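PDB 4FD7: putative arylalkylamine N-Acetyltransferase 7 from Aedes aegypti, which probably transfers an acetyl group from acetyl-CoA to an amine, as a mosquito member of the GNAT family of N-acetyltransferases. Local coordinates for residues R5-F18 / L28-R40. Residues are numbered along the deposited sequence; the frame is centred on the assembly and turned at random.
Sequences RSVKVPFPSVWHRF and LVWYRVQDLPEDR
Strands 14-18 and 28-35 pair as the antiparallel hairpin at one margin of the five-stranded GNAT sheet, and a buried carboxylate, that of D35, joins the loop leading into the hairpin to the open end of the second strand. R5 reaches D35 end-on with an extended side chain: NH1 lies 2.8 Å from OD2 and NH2 2.8 Å from OD1, a two-pronged salt bridge. Each carboxylate oxygen takes a second donor from the opposite face of its plane. The backbone N of S13 meets D35 OD2 at 2.7 Å, while W15 NE1, 2.9 Å from D35 OD1, gives a nearly straight bond (173°) in the plane of the indole. Four donors thus fix the rotation of the carboxylate and would favour its charged form. F11 adds its ring, CE2 resting 3.4 Å from D35 CB.

A classic beta bulge follows, in which the N atoms of W15 and H16 both bond to V33 O. Further toward the turn, F18, its CG set between backbone N and carbonyl carbon (chi1 64°), swings its ring back across the partner strand. Y31 CB sits over one face of the F18 ring, 3.8 Å from its centroid, and V33 CG2 lies at the edge of that ring.

Beyond the hairpin, strand 88-92 pairs with the other side of strand 28-35, while helix 172-179 packs against R5 and W15, and H16 NE2 bonds to E167 of helix 164-170.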
loop_
_atom_site.group_PDB
_atom_site.type_symbol
_atom_site.label_atom_id
_atom_site.label_comp_id
_atom_site.label_asym_id
_atom_site.label_seq_id
_atom_site.Cartn_x
_atom_site.Cartn_y
_atom_site.Cartn_z
ATOM N N ARG A 5 17.737 0.339 3.827
ATOM C CA ARG A 5 18.080 0.341 2.416
ATOM C C ARG A 5 19.500 0.855 2.243
ATOM O O ARG A 5 19.841 1.902 2.792
ATOM C CB ARG A 5 17.126 1.256 1.645
ATOM C CG ARG A 5 17.564 1.546 0.197
ATOM C CD ARG A 5 16.483 2.339 -0.536
ATOM N NE ARG A 5 16.948 2.804 -1.842
ATOM C CZ ARG A 5 16.146 3.157 -2.842
ATOM N NH1 ARG A 5 16.663 3.568 -3.996
ATOM N NH2 ARG A 5 14.833 3.109 -2.682
ATOM N N SER A 6 20.326 0.129 1.486
ATOM C CA SER A 6 21.718 0.545 1.295
ATOM C C SER A 6 21.825 1.846 0.514
ATOM O O SER A 6 21.131 2.022 -0.490
ATOM C CB SER A 6 22.501 -0.529 0.548
ATOM O OG SER A 6 23.705 0.030 0.065
ATOM N N VAL A 7 22.727 2.728 0.948
ATOM C CA VAL A 7 22.896 4.037 0.316
ATOM C C VAL A 7 23.528 3.922 -1.069
ATOM O O VAL A 7 23.525 4.882 -1.848
ATOM C CB VAL A 7 23.720 5.008 1.199
ATOM C CG1 VAL A 7 23.040 5.204 2.566
ATOM C CG2 VAL A 7 25.150 4.496 1.376
ATOM N N LYS A 8 24.035 2.736 -1.386
ATOM C CA LYS A 8 24.693 2.515 -2.672
ATOM C C LYS A 8 23.708 2.257 -3.813
ATOM O O LYS A 8 24.065 2.377 -4.987
ATOM C CB LYS A 8 25.685 1.366 -2.569
ATOM C CG LYS A 8 26.470 1.366 -1.274
ATOM C CD LYS A 8 27.958 1.190 -1.545
ATOM C CE LYS A 8 28.684 0.704 -0.309
ATOM N NZ LYS A 8 29.699 -0.337 -0.669
ATOM N N VAL A 9 22.480 1.880 -3.467
ATOM C CA VAL A 9 21.404 1.785 -4.450
ATOM C C VAL A 9 21.056 3.196 -4.913
ATOM O O VAL A 9 20.791 4.062 -4.087
ATOM C CB VAL A 9 20.149 1.128 -3.834
ATOM C CG1 VAL A 9 19.031 1.027 -4.858
ATOM C CG2 VAL A 9 20.488 -0.256 -3.264
ATOM N N PRO A 10 21.065 3.447 -6.237
ATOM C CA PRO A 10 20.806 4.822 -6.698
ATOM C C PRO A 10 19.477 5.368 -6.183
ATOM O O PRO A 10 18.493 4.626 -6.119
ATOM C CB PRO A 10 20.785 4.685 -8.230
ATOM C CG PRO A 10 21.639 3.454 -8.496
ATOM C CD PRO A 10 21.315 2.522 -7.359
ATOM N N PHE A 11 19.465 6.644 -5.804
ATOM C CA PHE A 11 18.270 7.258 -5.259
ATOM C C PHE A 11 18.199 8.723 -5.655
ATOM O O PHE A 11 19.171 9.464 -5.475
ATOM C CB PHE A 11 18.233 7.117 -3.733
ATOM C CG PHE A 11 16.960 7.635 -3.112
ATOM C CD1 PHE A 11 16.889 8.930 -2.626
ATOM C CD2 PHE A 11 15.833 6.821 -3.022
ATOM C CE1 PHE A 11 15.710 9.416 -2.055
ATOM C CE2 PHE A 11 14.655 7.291 -2.450
ATOM C CZ PHE A 11 14.593 8.594 -1.979
ATOM N N PRO A 12 17.048 9.155 -6.192
ATOM C CA PRO A 12 15.895 8.314 -6.558
ATOM C C PRO A 12 16.099 7.525 -7.848
ATOM O O PRO A 12 16.625 8.070 -8.819
ATOM C CB PRO A 12 14.764 9.327 -6.747
ATOM C CG PRO A 12 15.466 10.635 -7.027
ATOM C CD PRO A 12 16.726 10.592 -6.226
ATOM N N SER A 13 15.682 6.260 -7.847
ATOM C CA SER A 13 15.771 5.414 -9.023
ATOM C C SER A 13 14.423 5.292 -9.702
ATOM O O SER A 13 13.378 5.303 -9.041
ATOM C CB SER A 13 16.247 4.020 -8.639
ATOM O OG SER A 13 17.578 4.078 -8.159
ATOM N N VAL A 14 14.446 5.153 -11.020
ATOM C CA VAL A 14 13.239 4.795 -11.746
ATOM C C VAL A 14 13.167 3.285 -11.873
ATOM O O VAL A 14 14.083 2.643 -12.393
ATOM C CB VAL A 14 13.192 5.444 -13.140
ATOM C CG1 VAL A 14 11.899 5.031 -13.871
ATOM C CG2 VAL A 14 13.268 6.957 -12.997
ATOM N N TRP A 15 12.079 2.702 -11.397
ATOM C CA TRP A 15 11.986 1.248 -11.349
ATOM C C TRP A 15 11.231 0.620 -12.503
ATOM O O TRP A 15 11.514 -0.516 -12.878
ATOM C CB TRP A 15 11.375 0.785 -10.022
ATOM C CG TRP A 15 12.209 1.206 -8.834
ATOM C CD1 TRP A 15 11.862 2.096 -7.862
ATOM C CD2 TRP A 15 13.534 0.763 -8.516
ATOM N NE1 TRP A 15 12.880 2.229 -6.954
ATOM C CE2 TRP A 15 13.920 1.424 -7.331
ATOM C CE3 TRP A 15 14.428 -0.129 -9.114
ATOM C CZ2 TRP A 15 15.171 1.228 -6.737
ATOM C CZ3 TRP A 15 15.675 -0.321 -8.522
ATOM C CH2 TRP A 15 16.028 0.350 -7.343
ATOM N N HIS A 16 10.246 1.337 -13.034
ATOM C CA HIS A 16 9.343 0.758 -14.023
ATOM C C HIS A 16 8.774 1.840 -14.941
ATOM O O HIS A 16 8.535 2.968 -14.512
ATOM C CB HIS A 16 8.216 0.031 -13.287
ATOM C CG HIS A 16 7.230 -0.655 -14.179
ATOM N ND1 HIS A 16 7.600 -1.552 -15.160
ATOM C CD2 HIS A 16 5.879 -0.596 -14.215
ATOM C CE1 HIS A 16 6.517 -2.010 -15.767
ATOM N NE2 HIS A 16 5.460 -1.442 -15.216
ATOM N N ARG A 17 8.582 1.503 -16.212
ATOM C CA ARG A 17 7.938 2.420 -17.159
ATOM C C ARG A 17 6.876 1.663 -17.937
ATOM O O ARG A 17 7.027 0.472 -18.206
ATOM C CB ARG A 17 8.955 3.037 -18.130
ATOM C CG ARG A 17 10.032 3.887 -17.467
ATOM C CD ARG A 17 10.910 4.549 -18.518
ATOM N NE ARG A 17 12.131 5.152 -17.977
ATOM C CZ ARG A 17 12.210 6.398 -17.526
ATOM N NH1 ARG A 17 11.141 7.183 -17.525
ATOM N NH2 ARG A 17 13.361 6.864 -17.063
ATOM N N PHE A 18 5.801 2.349 -18.307
ATOM C CA PHE A 18 4.718 1.686 -19.004
ATOM C C PHE A 18 3.886 2.704 -19.766
ATOM O O PHE A 18 3.919 3.903 -19.461
ATOM C CB PHE A 18 3.836 0.928 -18.002
ATOM C CG PHE A 18 3.137 1.822 -17.016
ATOM C CD1 PHE A 18 1.872 2.320 -17.287
ATOM C CD2 PHE A 18 3.749 2.176 -15.827
ATOM C CE1 PHE A 18 1.227 3.154 -16.385
ATOM C CE2 PHE A 18 3.106 3.015 -14.914
ATOM C CZ PHE A 18 1.847 3.488 -15.185
ATOM N N LEU A 28 -2.161 6.986 -26.063
ATOM C CA LEU A 28 -1.247 6.500 -25.044
ATOM C C LEU A 28 -0.239 7.580 -24.696
ATOM O O LEU A 28 0.043 8.482 -25.490
ATOM C CB LEU A 28 -0.476 5.291 -25.555
ATOM C CG LEU A 28 -1.159 3.939 -25.564
ATOM C CD1 LEU A 28 -0.208 2.875 -26.090
ATOM C CD2 LEU A 28 -1.614 3.607 -24.175
ATOM N N VAL A 29 0.307 7.475 -23.496
ATOM C CA VAL A 29 1.390 8.328 -23.082
ATOM C C VAL A 29 2.232 7.453 -22.171
ATOM O O VAL A 29 1.805 6.349 -21.818
ATOM C CB VAL A 29 0.847 9.577 -22.371
ATOM C CG1 VAL A 29 0.127 9.191 -21.082
ATOM C CG2 VAL A 29 1.956 10.605 -22.125
ATOM N N TRP A 30 3.422 7.913 -21.811
ATOM C CA TRP A 30 4.293 7.125 -20.956
ATOM C C TRP A 30 4.170 7.586 -19.523
ATOM O O TRP A 30 3.994 8.774 -19.259
ATOM C CB TRP A 30 5.748 7.261 -21.403
ATOM C CG TRP A 30 6.105 6.421 -22.555
ATOM C CD1 TRP A 30 6.116 6.791 -23.869
ATOM C CD2 TRP A 30 6.538 5.061 -22.515
ATOM N NE1 TRP A 30 6.518 5.738 -24.652
ATOM C CE2 TRP A 30 6.781 4.656 -23.842
ATOM C CE3 TRP A 30 6.738 4.135 -21.484
ATOM C CZ2 TRP A 30 7.209 3.371 -24.172
ATOM C CZ3 TRP A 30 7.158 2.855 -21.811
ATOM C CH2 TRP A 30 7.391 2.485 -23.140
ATOM N N TYR A 31 4.262 6.631 -18.598
ATOM C CA TYR A 31 4.305 6.922 -17.183
ATOM C C TYR A 31 5.530 6.224 -16.605
ATOM O O TYR A 31 6.081 5.317 -17.226
ATOM C CB TYR A 31 3.074 6.345 -16.474
ATOM C CG TYR A 31 1.740 6.940 -16.878
ATOM C CD1 TYR A 31 1.140 7.934 -16.111
ATOM C CD2 TYR A 31 1.071 6.488 -18.007
ATOM C CE1 TYR A 31 -0.095 8.476 -16.471
ATOM C CE2 TYR A 31 -0.150 7.016 -18.373
ATOM C CZ TYR A 31 -0.731 8.009 -17.603
ATOM O OH TYR A 31 -1.958 8.538 -17.968
ATOM N N ARG A 32 5.937 6.621 -15.408
ATOM C CA ARG A 32 6.991 5.903 -14.711
ATOM C C ARG A 32 6.606 5.707 -13.248
ATOM O O ARG A 32 5.803 6.476 -12.700
ATOM C CB ARG A 32 8.318 6.654 -14.799
ATOM C CG ARG A 32 8.290 8.034 -14.144
ATOM C CD ARG A 32 9.603 8.759 -14.341
ATOM N NE ARG A 32 9.633 10.036 -13.632
ATOM C CZ ARG A 32 9.136 11.169 -14.116
ATOM N NH1 ARG A 32 8.568 11.193 -15.315
ATOM N NH2 ARG A 32 9.204 12.278 -13.396
ATOM N N VAL A 33 7.187 4.675 -12.643
ATOM C CA VAL A 33 7.106 4.453 -11.204
ATOM C C VAL A 33 8.537 4.520 -10.660
ATOM O O VAL A 33 9.441 3.852 -11.182
ATOM C CB VAL A 33 6.513 3.081 -10.856
ATOM C CG1 VAL A 33 6.231 3.005 -9.338
ATOM C CG2 VAL A 33 5.242 2.810 -11.665
ATOM N N GLN A 34 8.747 5.339 -9.635
ATOM C CA GLN A 34 10.096 5.583 -9.132
ATOM C C GLN A 34 10.113 5.818 -7.634
ATOM O O GLN A 34 9.059 5.989 -7.017
ATOM C CB GLN A 34 10.702 6.813 -9.816
ATOM C CG GLN A 34 9.924 8.113 -9.556
ATOM C CD GLN A 34 10.740 9.357 -9.874
ATOM O OE1 GLN A 34 10.747 9.842 -11.005
ATOM N NE2 GLN A 34 11.413 9.887 -8.872
ATOM N N ASP A 35 11.316 5.829 -7.059
ATOM C CA ASP A 35 11.482 6.231 -5.660
ATOM C C ASP A 35 10.847 7.594 -5.454
ATOM O O ASP A 35 10.974 8.485 -6.304
ATOM C CB ASP A 35 12.958 6.351 -5.284
ATOM C CG ASP A 35 13.654 5.021 -5.175
ATOM O OD1 ASP A 35 13.055 4.053 -4.650
ATOM O OD2 ASP A 35 14.832 4.958 -5.607
ATOM N N LEU A 36 10.156 7.760 -4.332
ATOM C CA LEU A 36 9.537 9.036 -4.000
ATOM C C LEU A 36 10.605 9.996 -3.488
ATOM O O LEU A 36 11.212 9.736 -2.448
ATOM C CB LEU A 36 8.472 8.822 -2.915
ATOM C CG LEU A 36 7.838 10.104 -2.376
ATOM C CD1 LEU A 36 6.952 10.747 -3.439
ATOM C CD2 LEU A 36 7.030 9.829 -1.097
ATOM N N PRO A 37 10.858 11.100 -4.224
ATOM C CA PRO A 37 11.882 12.061 -3.798
ATOM C C PRO A 37 11.516 12.706 -2.473
ATOM O O PRO A 37 10.333 12.928 -2.197
ATOM C CB PRO A 37 11.872 13.114 -4.925
ATOM C CG PRO A 37 11.305 12.398 -6.120
ATOM C CD PRO A 37 10.274 11.462 -5.529
ATOM N N GLU A 38 12.516 13.004 -1.655
ATOM C CA GLU A 38 12.242 13.594 -0.346
ATOM C C GLU A 38 11.414 14.881 -0.444
ATOM O O GLU A 38 10.494 15.092 0.342
ATOM C CB GLU A 38 13.540 13.831 0.423
ATOM C CG GLU A 38 14.306 12.542 0.766
ATOM C CD GLU A 38 14.447 12.329 2.265
ATOM O OE1 GLU A 38 13.975 13.205 3.025
ATOM O OE2 GLU A 38 15.016 11.289 2.687
ATOM N N ASP A 39 11.705 15.718 -1.440
ATOM C CA ASP A 39 11.011 17.005 -1.553
ATOM C C ASP A 39 9.584 16.859 -2.071
ATOM O O ASP A 39 8.904 17.853 -2.308
ATOM C CB ASP A 39 11.798 17.979 -2.444
ATOM C CG ASP A 39 11.908 17.501 -3.879
ATOM O OD1 ASP A 39 11.501 16.360 -4.165
ATOM O OD2 ASP A 39 12.425 18.267 -4.720
ATOM N N ARG A 40 9.133 15.624 -2.261
ATOM C CA ARG A 40 7.729 15.376 -2.584
ATOM C C ARG A 40 6.999 14.635 -1.454
ATOM O O ARG A 40 5.811 14.281 -1.590
ATOM C CB ARG A 40 7.604 14.584 -3.880
ATOM C CG ARG A 40 8.364 15.169 -5.068
ATOM C CD ARG A 40 7.963 16.611 -5.397
ATOM N NE ARG A 40 6.524 16.803 -5.637
ATOM C CZ ARG A 40 5.876 16.541 -6.772
ATOM N NH1 ARG A 40 4.572 16.777 -6.850
ATOM N NH2 ARG A 40 6.508 16.039 -7.831
HETATM O O HOH W 1 8.220 6.246 -18.333
#